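Local structure of cell division control protein 4 (Saccharomyces cerevisiae, 3V7D) at residues G163-I175 with V206-K218. The protein serves as the substrate-recognition subunit of an SCF E3 ubiquitin ligase, binding phosphorylated targets such as the CDK inhibitor SIC1 so that they are ubiquitinated and degraded. The protein carries 1 engineered substitution. Sequence-based numbering, arbitrary orientation.
Sequences GGVWALKYAHGGI and VRCLDIVEYKNIK
Trp166 and Arg207 meet where two innermost propeller strands each carry a classic beta bulge, each within its own blade: CE3 of the indole lies over one guanidinium face, 4.2 Å from NH1, with the planes 67° apart. Both also reach the bound peptide: the broad indole suits an apolar side chain, and Arg207 NH2 hydrogen-bonds to a modified, probably phosphorylated one, apt for a guanidinium; Asp140 takes the indole NH. Strands 165-170 and 206-213, from WD repeats 2 and 3, run 4° from parallel, 5.8 Å apart at closest, so side chains join the blades. Small Ala167 leaves room for Leu209: Leu209 CD2 sits 3.6 Å from Ala167 CB. Lys169 suits its place by being two-natured: with CG anti to the backbone N (chi1 -166°) and a bend at chi2, its CG packs against Ile211 CG1 at 3.7 Å while NZ forms a salt bridge to Asp210 OD1 at 3.4 Å. With an alanine here, Asp210 would probably lose this cationic mate and a gap open beside Ile211. Lys218 NZ donates to a water 2.7 Å away, which weakly reaches Ala171 O. Apolar contacts and one salt bridge thus join the blades between the peptide-binding end and this water-bridged one.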
ATOM      1  N   GLY B 163     -31.407   8.811  17.147  1.00 58.16           N
ATOM      2  CA  GLY B 163     -30.510   8.193  18.105  1.00 52.82           C
ATOM      3  C   GLY B 163     -29.061   8.440  17.721  1.00 57.80           C
ATOM      4  O   GLY B 163     -28.781   9.009  16.665  1.00 60.13           O
ATOM      5  N   GLY B 164     -28.139   8.017  18.579  1.00 55.30           N
ATOM      6  CA  GLY B 164     -26.722   8.198  18.320  1.00 51.58           C
ATOM      7  C   GLY B 164     -26.263   7.467  17.073  1.00 48.85           C
ATOM      8  O   GLY B 164     -26.801   6.418  16.725  1.00 47.45           O
ATOM      9  N   VAL B 165     -25.271   8.031  16.394  1.00 49.65           N
ATOM     10  CA  VAL B 165     -24.719   7.430  15.187  1.00 48.24           C
ATOM     11  C   VAL B 165     -23.524   6.568  15.558  1.00 47.87           C
ATOM     12  O   VAL B 165     -22.575   7.052  16.169  1.00 48.96           O
ATOM     13  CB  VAL B 165     -24.252   8.512  14.196  1.00 45.35           C
ATOM     14  CG1 VAL B 165     -23.731   7.877  12.919  1.00 38.96           C
ATOM     15  CG2 VAL B 165     -25.387   9.492  13.900  1.00 42.62           C
ATOM     16  N   TRP B 166     -23.563   5.294  15.189  1.00 48.93           N
ATOM     17  CA  TRP B 166     -22.506   4.373  15.594  1.00 48.29           C
ATOM     18  C   TRP B 166     -21.825   3.653  14.434  1.00 45.95           C
ATOM     19  O   TRP B 166     -20.894   2.875  14.642  1.00 46.82           O
ATOM     20  CB  TRP B 166     -23.035   3.373  16.625  1.00 53.32           C
ATOM     21  CG  TRP B 166     -23.182   3.983  17.978  1.00 59.50           C
ATOM     22  CD1 TRP B 166     -24.246   4.697  18.443  1.00 61.57           C
ATOM     23  CD2 TRP B 166     -22.222   3.953  19.040  1.00 64.94           C
ATOM     24  NE1 TRP B 166     -24.014   5.105  19.734  1.00 62.79           N
ATOM     25  CE2 TRP B 166     -22.779   4.661  20.124  1.00 65.64           C
ATOM     26  CE3 TRP B 166     -20.950   3.389  19.182  1.00 63.27           C
ATOM     27  CZ2 TRP B 166     -22.105   4.824  21.334  1.00 66.58           C
ATOM     28  CZ3 TRP B 166     -20.283   3.549  20.383  1.00 64.14           C
ATOM     29  CH2 TRP B 166     -20.861   4.263  21.444  1.00 65.33           C
ATOM     30  N   ALA B 167     -22.277   3.921  13.215  1.00 46.44           N
ATOM     31  CA  ALA B 167     -21.649   3.335  12.036  1.00 45.35           C
ATOM     32  C   ALA B 167     -21.777   4.256  10.827  1.00 45.83           C
ATOM     33  O   ALA B 167     -22.843   4.824  10.576  1.00 43.17           O
ATOM     34  CB  ALA B 167     -22.244   1.967  11.738  1.00 49.86           C
ATOM     35  N   LEU B 168     -20.679   4.404  10.093  1.00 43.73           N
ATOM     36  CA  LEU B 168     -20.626   5.270   8.918  1.00 45.51           C
ATOM     37  C   LEU B 168     -19.861   4.593   7.795  1.00 43.76           C
ATOM     38  O   LEU B 168     -18.841   3.951   8.036  1.00 44.46           O
ATOM     39  CB  LEU B 168     -19.905   6.576   9.249  1.00 48.71           C
ATOM     40  CG  LEU B 168     -20.659   7.734   9.887  1.00 57.31           C
ATOM     41  CD1 LEU B 168     -19.707   8.908  10.047  1.00 59.22           C
ATOM     42  CD2 LEU B 168     -21.861   8.119   9.042  1.00 58.54           C
ATOM     43  N   LYS B 169     -20.337   4.754   6.566  1.00 42.41           N
ATOM     44  CA  LYS B 169     -19.608   4.250   5.411  1.00 46.14           C
ATOM     45  C   LYS B 169     -19.802   5.157   4.208  1.00 49.67           C
ATOM     46  O   LYS B 169     -20.922   5.360   3.740  1.00 54.11           O
ATOM     47  CB  LYS B 169     -20.040   2.827   5.065  1.00 48.53           C
ATOM     48  CG  LYS B 169     -19.102   2.104   4.107  1.00 52.60           C
ATOM     49  CD  LYS B 169     -17.827   1.668   4.809  1.00 54.97           C
ATOM     50  CE  LYS B 169     -16.925   0.873   3.878  1.00 61.35           C
ATOM     51  NZ  LYS B 169     -15.817   0.187   4.616  1.00 60.82           N
ATOM     52  N   TYR B 170     -18.699   5.703   3.714  1.00 47.91           N
ATOM     53  CA  TYR B 170     -18.732   6.548   2.534  1.00 44.96           C
ATOM     54  C   TYR B 170     -18.803   5.671   1.290  1.00 45.61           C
ATOM     55  O   TYR B 170     -18.100   4.668   1.188  1.00 45.09           O
ATOM     56  CB  TYR B 170     -17.493   7.441   2.491  1.00 40.63           C
ATOM     57  CG  TYR B 170     -17.473   8.395   1.323  1.00 43.32           C
ATOM     58  CD1 TYR B 170     -18.081   9.636   1.412  1.00 43.10           C
ATOM     59  CD2 TYR B 170     -16.846   8.055   0.132  1.00 44.88           C
ATOM     60  CE1 TYR B 170     -18.071  10.513   0.348  1.00 46.92           C
ATOM     61  CE2 TYR B 170     -16.828   8.927  -0.938  1.00 45.22           C
ATOM     62  CZ  TYR B 170     -17.442  10.155  -0.824  1.00 46.52           C
ATOM     63  OH  TYR B 170     -17.431  11.029  -1.884  1.00 50.21           O
ATOM     64  N   ALA B 171     -19.663   6.043   0.348  1.00 45.82           N
ATOM     65  CA  ALA B 171     -19.817   5.268  -0.878  1.00 48.94           C
ATOM     66  C   ALA B 171     -19.007   5.868  -2.025  1.00 52.73           C
ATOM     67  O   ALA B 171     -17.919   5.388  -2.354  1.00 56.84           O
ATOM     68  CB  ALA B 171     -21.288   5.160  -1.257  1.00 50.08           C
ATOM     69  N   HIS B 172     -19.548   6.928  -2.619  1.00 50.06           N
ATOM     70  CA  HIS B 172     -18.934   7.602  -3.756  1.00 51.74           C
ATOM     71  C   HIS B 172     -19.768   8.832  -4.069  1.00 56.25           C
ATOM     72  O   HIS B 172     -20.962   8.866  -3.769  1.00 56.77           O
ATOM     73  CB  HIS B 172     -18.926   6.691  -4.982  1.00 54.50           C
ATOM     74  CG  HIS B 172     -20.295   6.361  -5.490  1.00 66.51           C
ATOM     75  ND1 HIS B 172     -21.054   5.332  -4.973  1.00 70.07           N
ATOM     76  CD2 HIS B 172     -21.049   6.934  -6.458  1.00 74.08           C
ATOM     77  CE1 HIS B 172     -22.212   5.280  -5.606  1.00 77.27           C
ATOM     78  NE2 HIS B 172     -22.235   6.241  -6.512  1.00 80.61           N
ATOM     79  N   GLY B 173     -19.144   9.839  -4.671  1.00 55.36           N
ATOM     80  CA  GLY B 173     -19.860  11.022  -5.115  1.00 55.35           C
ATOM     81  C   GLY B 173     -20.629  11.742  -4.024  1.00 53.48           C
ATOM     82  O   GLY B 173     -21.727  12.238  -4.256  1.00 55.02           O
ATOM     83  N   GLY B 174     -20.051  11.798  -2.828  1.00 53.23           N
ATOM     84  CA  GLY B 174     -20.668  12.507  -1.723  1.00 50.45           C
ATOM     85  C   GLY B 174     -21.853  11.791  -1.106  1.00 48.39           C
ATOM     86  O   GLY B 174     -22.642  12.397  -0.385  1.00 49.26           O
ATOM     87  N   ILE B 175     -21.981  10.500  -1.388  1.00 51.08           N
ATOM     88  CA  ILE B 175     -23.056   9.694  -0.822  1.00 53.57           C
ATOM     89  C   ILE B 175     -22.512   8.887   0.351  1.00 53.29           C
ATOM     90  O   ILE B 175     -21.429   8.311   0.258  1.00 50.62           O
ATOM     91  CB  ILE B 175     -23.642   8.719  -1.868  1.00 55.67           C
ATOM     92  CG1 ILE B 175     -24.144   9.479  -3.097  1.00 58.31           C
ATOM     93  CG2 ILE B 175     -24.756   7.878  -1.262  1.00 58.01           C
ATOM     94  CD1 ILE B 175     -25.359  10.344  -2.830  1.00 64.38           C
ATOM     95  N   VAL B 206     -28.376  -0.546  15.070  1.00 51.50           N
ATOM     96  CA  VAL B 206     -27.471  -0.883  13.977  1.00 53.67           C
ATOM     97  C   VAL B 206     -26.042  -0.679  14.468  1.00 51.10           C
ATOM     98  O   VAL B 206     -25.614   0.448  14.692  1.00 54.58           O
ATOM     99  CB  VAL B 206     -27.717  -0.010  12.732  1.00 49.66           C
ATOM    100  CG1 VAL B 206     -26.813  -0.450  11.595  1.00 43.45           C
ATOM    101  CG2 VAL B 206     -29.182  -0.082  12.307  1.00 53.78           C
ATOM    102  N   ARG B 207     -25.312  -1.777  14.642  1.00 50.91           N
ATOM    103  CA  ARG B 207     -24.009  -1.732  15.303  1.00 51.60           C
ATOM    104  C   ARG B 207     -22.841  -1.527  14.345  1.00 50.94           C
ATOM    105  O   ARG B 207     -21.827  -0.933  14.709  1.00 58.90           O
ATOM    106  CB  ARG B 207     -23.785  -3.010  16.113  1.00 52.65           C
ATOM    107  CG  ARG B 207     -22.591  -2.945  17.045  1.00 55.78           C
ATOM    108  CD  ARG B 207     -22.741  -1.799  18.028  1.00 58.05           C
ATOM    109  NE  ARG B 207     -21.608  -1.705  18.943  1.00 58.85           N
ATOM    110  CZ  ARG B 207     -20.492  -1.033  18.681  1.00 58.58           C
ATOM    111  NH1 ARG B 207     -20.353  -0.395  17.524  1.00 54.46           N
ATOM    112  NH2 ARG B 207     -19.514  -0.997  19.576  1.00 56.23           N
ATOM    113  N   CYS B 208     -22.983  -2.022  13.123  1.00 44.77           N
ATOM    114  CA  CYS B 208     -21.900  -1.985  12.151  1.00 41.13           C
ATOM    115  C   CYS B 208     -22.487  -2.049  10.751  1.00 45.40           C
ATOM    116  O   CYS B 208     -23.666  -2.370  10.591  1.00 50.64           O
ATOM    117  CB  CYS B 208     -20.959  -3.172  12.373  1.00 37.55           C
ATOM    118  SG  CYS B 208     -21.763  -4.806  12.199  1.00 49.76           S
ATOM    119  N   LEU B 209     -21.672  -1.748   9.742  1.00 41.65           N
ATOM    120  CA  LEU B 209     -22.126  -1.834   8.356  1.00 47.05           C
ATOM    121  C   LEU B 209     -20.986  -1.771   7.340  1.00 42.35           C
ATOM    122  O   LEU B 209     -19.906  -1.254   7.629  1.00 43.77           O
ATOM    123  CB  LEU B 209     -23.185  -0.760   8.054  1.00 56.50           C
ATOM    124  CG  LEU B 209     -22.790   0.696   7.811  1.00 60.62           C
ATOM    125  CD1 LEU B 209     -22.713   0.973   6.325  1.00 62.86           C
ATOM    126  CD2 LEU B 209     -23.791   1.633   8.463  1.00 63.51           C
ATOM    127  N   ASP B 210     -21.238  -2.310   6.152  1.00 36.75           N
ATOM    128  CA  ASP B 210     -20.288  -2.245   5.047  1.00 38.74           C
ATOM    129  C   ASP B 210     -21.051  -2.084   3.739  1.00 44.86           C
ATOM    130  O   ASP B 210     -22.248  -2.364   3.677  1.00 48.48           O
ATOM    131  CB  ASP B 210     -19.435  -3.512   4.991  1.00 40.47           C
ATOM    132  CG  ASP B 210     -18.115  -3.302   4.262  1.00 44.77           C
ATOM    133  OD1 ASP B 210     -17.939  -2.244   3.616  1.00 45.34           O
ATOM    134  OD2 ASP B 210     -17.252  -4.203   4.335  1.00 43.21           O
ATOM    135  N   ILE B 211     -20.358  -1.629   2.699  1.00 44.55           N
ATOM    136  CA  ILE B 211     -20.948  -1.518   1.370  1.00 44.81           C
ATOM    137  C   ILE B 211     -20.121  -2.308   0.367  1.00 49.22           C
ATOM    138  O   ILE B 211     -18.903  -2.141   0.290  1.00 52.89           O
ATOM    139  CB  ILE B 211     -21.019  -0.059   0.893  1.00 49.98           C
ATOM    140  CG1 ILE B 211     -21.810   0.799   1.885  1.00 49.82           C
ATOM    141  CG2 ILE B 211     -21.643   0.016  -0.499  1.00 48.48           C
ATOM    142  CD1 ILE B 211     -21.881   2.261   1.494  1.00 39.42           C
ATOM    143  N   VAL B 212     -20.778  -3.173  -0.399  1.00 49.86           N
ATOM    144  CA  VAL B 212     -20.074  -3.972  -1.395  1.00 45.51           C
ATOM    145  C   VAL B 212     -20.620  -3.706  -2.789  1.00 54.59           C
ATOM    146  O   VAL B 212     -21.759  -3.270  -2.943  1.00 60.30           O
ATOM    147  CB  VAL B 212     -20.174  -5.473  -1.089  1.00 39.93           C
ATOM    148  CG1 VAL B 212     -19.604  -5.767   0.289  1.00 34.75           C
ATOM    149  CG2 VAL B 212     -21.623  -5.945  -1.190  1.00 43.03           C
ATOM    150  N   GLU B 213     -19.799  -3.953  -3.803  1.00 51.57           N
ATOM    151  CA  GLU B 213     -20.255  -3.851  -5.181  1.00 59.04           C
ATOM    152  C   GLU B 213     -20.108  -5.198  -5.874  1.00 62.06           C
ATOM    153  O   GLU B 213     -19.010  -5.747  -5.969  1.00 56.54           O
ATOM    154  CB  GLU B 213     -19.478  -2.778  -5.945  1.00 62.03           C
ATOM    155  CG  GLU B 213     -20.004  -2.542  -7.355  1.00 68.54           C
ATOM    156  CD  GLU B 213     -19.255  -1.452  -8.096  1.00 72.88           C
ATOM    157  OE1 GLU B 213     -18.261  -0.926  -7.548  1.00 70.81           O
ATOM    158  OE2 GLU B 213     -19.660  -1.121  -9.230  1.00 76.74           O
ATOM    159  N   TYR B 214     -21.222  -5.737  -6.352  1.00 63.67           N
ATOM    160  CA  TYR B 214     -21.199  -7.019  -7.038  1.00 64.50           C
ATOM    161  C   TYR B 214     -21.938  -6.898  -8.365  1.00 68.89           C
ATOM    162  O   TYR B 214     -23.115  -6.540  -8.384  1.00 65.76           O
ATOM    163  CB  TYR B 214     -21.825  -8.103  -6.156  1.00 68.98           C
ATOM    164  CG  TYR B 214     -21.825  -9.473  -6.793  1.00 73.51           C
ATOM    165  CD1 TYR B 214     -20.632 -10.121  -7.091  1.00 72.35           C
ATOM    166  CD2 TYR B 214     -23.015 -10.120  -7.094  1.00 76.40           C
ATOM    167  CE1 TYR B 214     -20.626 -11.369  -7.678  1.00 75.84           C
ATOM    168  CE2 TYR B 214     -23.020 -11.369  -7.680  1.00 79.92           C
ATOM    169  CZ  TYR B 214     -21.823 -11.990  -7.969  1.00 81.22           C
ATOM    170  OH  TYR B 214     -21.825 -13.236  -8.552  1.00 85.39           O
ATOM    171  N   LYS B 215     -21.246  -7.186  -9.467  1.00 74.06           N
ATOM    172  CA  LYS B 215     -21.817  -7.054 -10.808  1.00 78.63           C
ATOM    173  C   LYS B 215     -22.301  -5.632 -11.067  1.00 81.27           C
ATOM    174  O   LYS B 215     -23.424  -5.437 -11.518  1.00 85.05           O
ATOM    175  CB  LYS B 215     -22.968  -8.044 -11.023  1.00 81.66           C
ATOM    176  CG  LYS B 215     -22.576  -9.502 -10.834  1.00 85.17           C
ATOM    177  CD  LYS B 215     -22.028 -10.106 -12.122  1.00 88.59           C
ATOM    178  CE  LYS B 215     -21.813 -11.612 -12.005  1.00 90.81           C
ATOM    179  NZ  LYS B 215     -20.446 -11.937 -11.518  1.00 90.34           N
ATOM    180  N   ASN B 216     -21.452  -4.649 -10.772  1.00 80.62           N
ATOM    181  CA  ASN B 216     -21.778  -3.233 -10.963  1.00 84.01           C
ATOM    182  C   ASN B 216     -23.064  -2.789 -10.266  1.00 79.73           C
ATOM    183  O   ASN B 216     -23.844  -2.025 -10.825  1.00 79.87           O
ATOM    184  CB  ASN B 216     -21.832  -2.866 -12.454  1.00 90.08           C
ATOM    185  CG  ASN B 216     -20.454  -2.606 -13.050  1.00 93.51           C
ATOM    186  OD1 ASN B 216     -19.914  -1.505 -12.931  1.00 94.56           O
ATOM    187  ND2 ASN B 216     -19.885  -3.618 -13.696  1.00 93.68           N
ATOM    188  N   ILE B 217     -23.289  -3.285  -9.054  1.00 76.19           N
ATOM    189  CA  ILE B 217     -24.408  -2.840  -8.225  1.00 76.09           C
ATOM    190  C   ILE B 217     -23.958  -2.776  -6.766  1.00 70.74           C
ATOM    191  O   ILE B 217     -23.449  -3.756  -6.229  1.00 67.61           O
ATOM    192  CB  ILE B 217     -25.638  -3.779  -8.333  1.00 72.77           C
ATOM    193  CG1 ILE B 217     -26.309  -3.634  -9.703  1.00 79.59           C
ATOM    194  CG2 ILE B 217     -26.627  -3.499  -7.187  1.00 69.22           C
ATOM    195  CD1 ILE B 217     -26.605  -4.938 -10.379  1.00 82.10           C
ATOM    196  N   LYS B 218     -24.140  -1.627  -6.124  1.00 69.23           N
ATOM    197  CA  LYS B 218     -23.726  -1.473  -4.733  1.00 62.76           C
ATOM    198  C   LYS B 218     -24.817  -1.912  -3.757  1.00 61.83           C
ATOM    199  O   LYS B 218     -25.990  -1.563  -3.913  1.00 63.98           O
ATOM    200  CB  LYS B 218     -23.281  -0.035  -4.451  1.00 60.55           C
ATOM    201  CG  LYS B 218     -22.040   0.391  -5.229  1.00 61.63           C
ATOM    202  CD  LYS B 218     -21.406   1.635  -4.624  1.00 63.25           C
ATOM    203  CE  LYS B 218     -20.155   2.055  -5.382  1.00 63.96           C
ATOM    204  NZ  LYS B 218     -19.318   3.007  -4.590  1.00 62.59           N
TER
HETATM  205  O   HOH W   1     -18.486   1.996  -2.198  1.00 52.11           O